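Local coordinates for beta-Ala-His dipeptidase (Homo sapiens, PDB 3DLJ), which is a secreted zinc-dependent dipeptidase that hydrolyses Xaa-His dipeptides, acting most strongly on carnosine and anserine, at residues P215-G220 with R410-V415. Sequence-based numbering, arbitrary orientation.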
loop_
_atom_site.group_PDB
_atom_site.type_symbol
_atom_site.label_atom_id
_atom_site.label_comp_id
_atom_site.label_asym_id
_atom_site.label_seq_id
_atom_site.Cartn_x
_atom_site.Cartn_y
_atom_site.Cartn_z
ATOM N N PRO A 215 2.145 -14.846 12.034
ATOM C CA PRO A 215 2.354 -14.359 10.672
ATOM C C PRO A 215 1.088 -14.537 9.864
ATOM O O PRO A 215 0.135 -15.173 10.324
ATOM C CB PRO A 215 3.477 -15.266 10.133
ATOM C CG PRO A 215 4.046 -15.969 11.348
ATOM C CD PRO A 215 2.882 -16.102 12.278
ATOM N N ALA A 216 1.059 -13.988 8.663
ATOM C CA ALA A 216 -0.183 -13.981 7.924
ATOM C C ALA A 216 0.041 -14.227 6.456
ATOM O O ALA A 216 1.164 -14.063 5.950
ATOM C CB ALA A 216 -0.890 -12.650 8.128
ATOM N N ILE A 217 -1.036 -14.650 5.796
ATOM C CA ILE A 217 -1.161 -14.575 4.349
ATOM C C ILE A 217 -2.457 -13.819 4.049
ATOM O O ILE A 217 -3.482 -14.067 4.687
ATOM C CB ILE A 217 -1.172 -15.983 3.667
ATOM C CG1 ILE A 217 0.196 -16.647 3.760
ATOM C CG2 ILE A 217 -1.493 -15.868 2.192
ATOM C CD1 ILE A 217 0.117 -18.168 3.864
ATOM N N THR A 218 -2.402 -12.907 3.078
ATOM C CA THR A 218 -3.499 -11.985 2.795
ATOM C C THR A 218 -4.153 -12.347 1.467
ATOM O O THR A 218 -3.475 -12.469 0.444
ATOM C CB THR A 218 -2.981 -10.531 2.812
ATOM O OG1 THR A 218 -2.285 -10.298 4.054
ATOM C CG2 THR A 218 -4.123 -9.503 2.637
ATOM N N TYR A 219 -5.470 -12.540 1.486
ATOM C CA TYR A 219 -6.190 -13.054 0.319
ATOM C C TYR A 219 -7.346 -12.169 -0.145
ATOM O O TYR A 219 -8.051 -12.523 -1.102
ATOM C CB TYR A 219 -6.715 -14.470 0.585
ATOM C CG TYR A 219 -7.842 -14.542 1.597
ATOM C CD1 TYR A 219 -9.191 -14.469 1.192
ATOM C CD2 TYR A 219 -7.570 -14.711 2.958
ATOM C CE1 TYR A 219 -10.221 -14.540 2.123
ATOM C CE2 TYR A 219 -8.590 -14.792 3.887
ATOM C CZ TYR A 219 -9.910 -14.709 3.465
ATOM O OH TYR A 219 -10.914 -14.786 4.395
ATOM N N GLY A 220 -7.551 -11.048 0.539
ATOM C CA GLY A 220 -8.561 -10.092 0.125
ATOM C C GLY A 220 -8.249 -8.690 0.560
ATOM O O GLY A 220 -7.643 -8.490 1.604
ATOM N N ARG A 410 2.981 -23.314 3.688
ATOM C CA ARG A 410 4.127 -24.178 3.959
ATOM C C ARG A 410 5.434 -23.424 4.239
ATOM O O ARG A 410 6.132 -23.744 5.196
ATOM C CB ARG A 410 4.326 -25.188 2.823
ATOM C CG ARG A 410 3.191 -26.207 2.663
ATOM N N ALA A 411 5.762 -22.419 3.429
ATOM C CA ALA A 411 6.973 -21.635 3.672
ATOM C C ALA A 411 6.924 -20.953 5.038
ATOM O O ALA A 411 7.940 -20.890 5.733
ATOM C CB ALA A 411 7.209 -20.608 2.554
ATOM N N ILE A 412 5.738 -20.451 5.414
ATOM C CA ILE A 412 5.548 -19.770 6.703
ATOM C C ILE A 412 5.726 -20.715 7.862
ATOM O O ILE A 412 6.439 -20.388 8.810
ATOM C CB ILE A 412 4.188 -18.998 6.801
ATOM C CG1 ILE A 412 4.232 -17.739 5.929
ATOM C CG2 ILE A 412 3.853 -18.617 8.268
ATOM C CD1 ILE A 412 3.015 -16.856 6.059
ATOM N N ARG A 413 5.111 -21.898 7.765
ATOM C CA ARG A 413 5.251 -22.925 8.783
ATOM C C ARG A 413 6.718 -23.279 9.010
ATOM O O ARG A 413 7.167 -23.340 10.163
ATOM C CB ARG A 413 4.405 -24.167 8.458
ATOM N N THR A 414 7.469 -23.460 7.921
ATOM C CA THR A 414 8.907 -23.787 8.000
ATOM C C THR A 414 9.726 -22.744 8.769
ATOM O O THR A 414 10.534 -23.107 9.637
ATOM C CB THR A 414 9.542 -24.005 6.591
ATOM O OG1 THR A 414 9.026 -25.201 6.012
ATOM C CG2 THR A 414 11.058 -24.127 6.670
ATOM N N VAL A 415 9.522 -21.462 8.450
ATOM C CA VAL A 415 10.370 -20.380 8.994
ATOM C C VAL A 415 9.951 -19.927 10.400
ATOM O O VAL A 415 10.794 -19.663 11.257
ATOM C CB VAL A 415 10.482 -19.178 8.015
ATOM C CG1 VAL A 415 11.241 -18.014 8.639
ATOM C CG2 VAL A 415 11.173 -19.624 6.723
#
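Ile412 meets the puckered ring of Pro215, just ahead of the strand, and the flat peptide joining Ala216 to Ile217. The ring takes the methyl CG2 of Ile412 at its CB-CG side, obliquely and not over its middle, with Pro215 CB to Ile412 CG2 at 3.9 Å. The peptide has Ile412 CD1 over one face, above the oxygen and well out of the plane, Ala216 O to Ile412 CD1 being 3.4 Å. That contact is van der Waals only.

The same methyl rests on the CG1-CD1 arm of Ile217, Ile412 CD1 being 3.6 Å from Ile217 CG1 and 3.9 Å from Ile217 CD1; the two side chains lie alongside each other and point opposite ways. Ile412 can serve all three residues because its branches part: CG2 stands anti to the backbone N and turns to the proline, while the other arm is stretched out (chi2 -175°) and carries CD1 to the strand. Pro215 and Ile217 direct their CB atoms at the helix and Ala216 directs its own away, the usual alternation of an extended chain. An alanine in place of Ile412 would probably leave a gap beside Pro215 and Ile217, since both touching methyls would go.

The contact is buried and lies away from the zinc site. It is helix-on-sheet packing: helix 403-416 lies against the start of strand 216-232, where Ile217 forms backbone hydrogen bonds with Asp421 and Ile423 of the parallel strand 421-425. Pro420, in the loop joining that helix to strand 421-425, touches both isoleucines, and Leu473 of helix 464-482 also packs on Ile412.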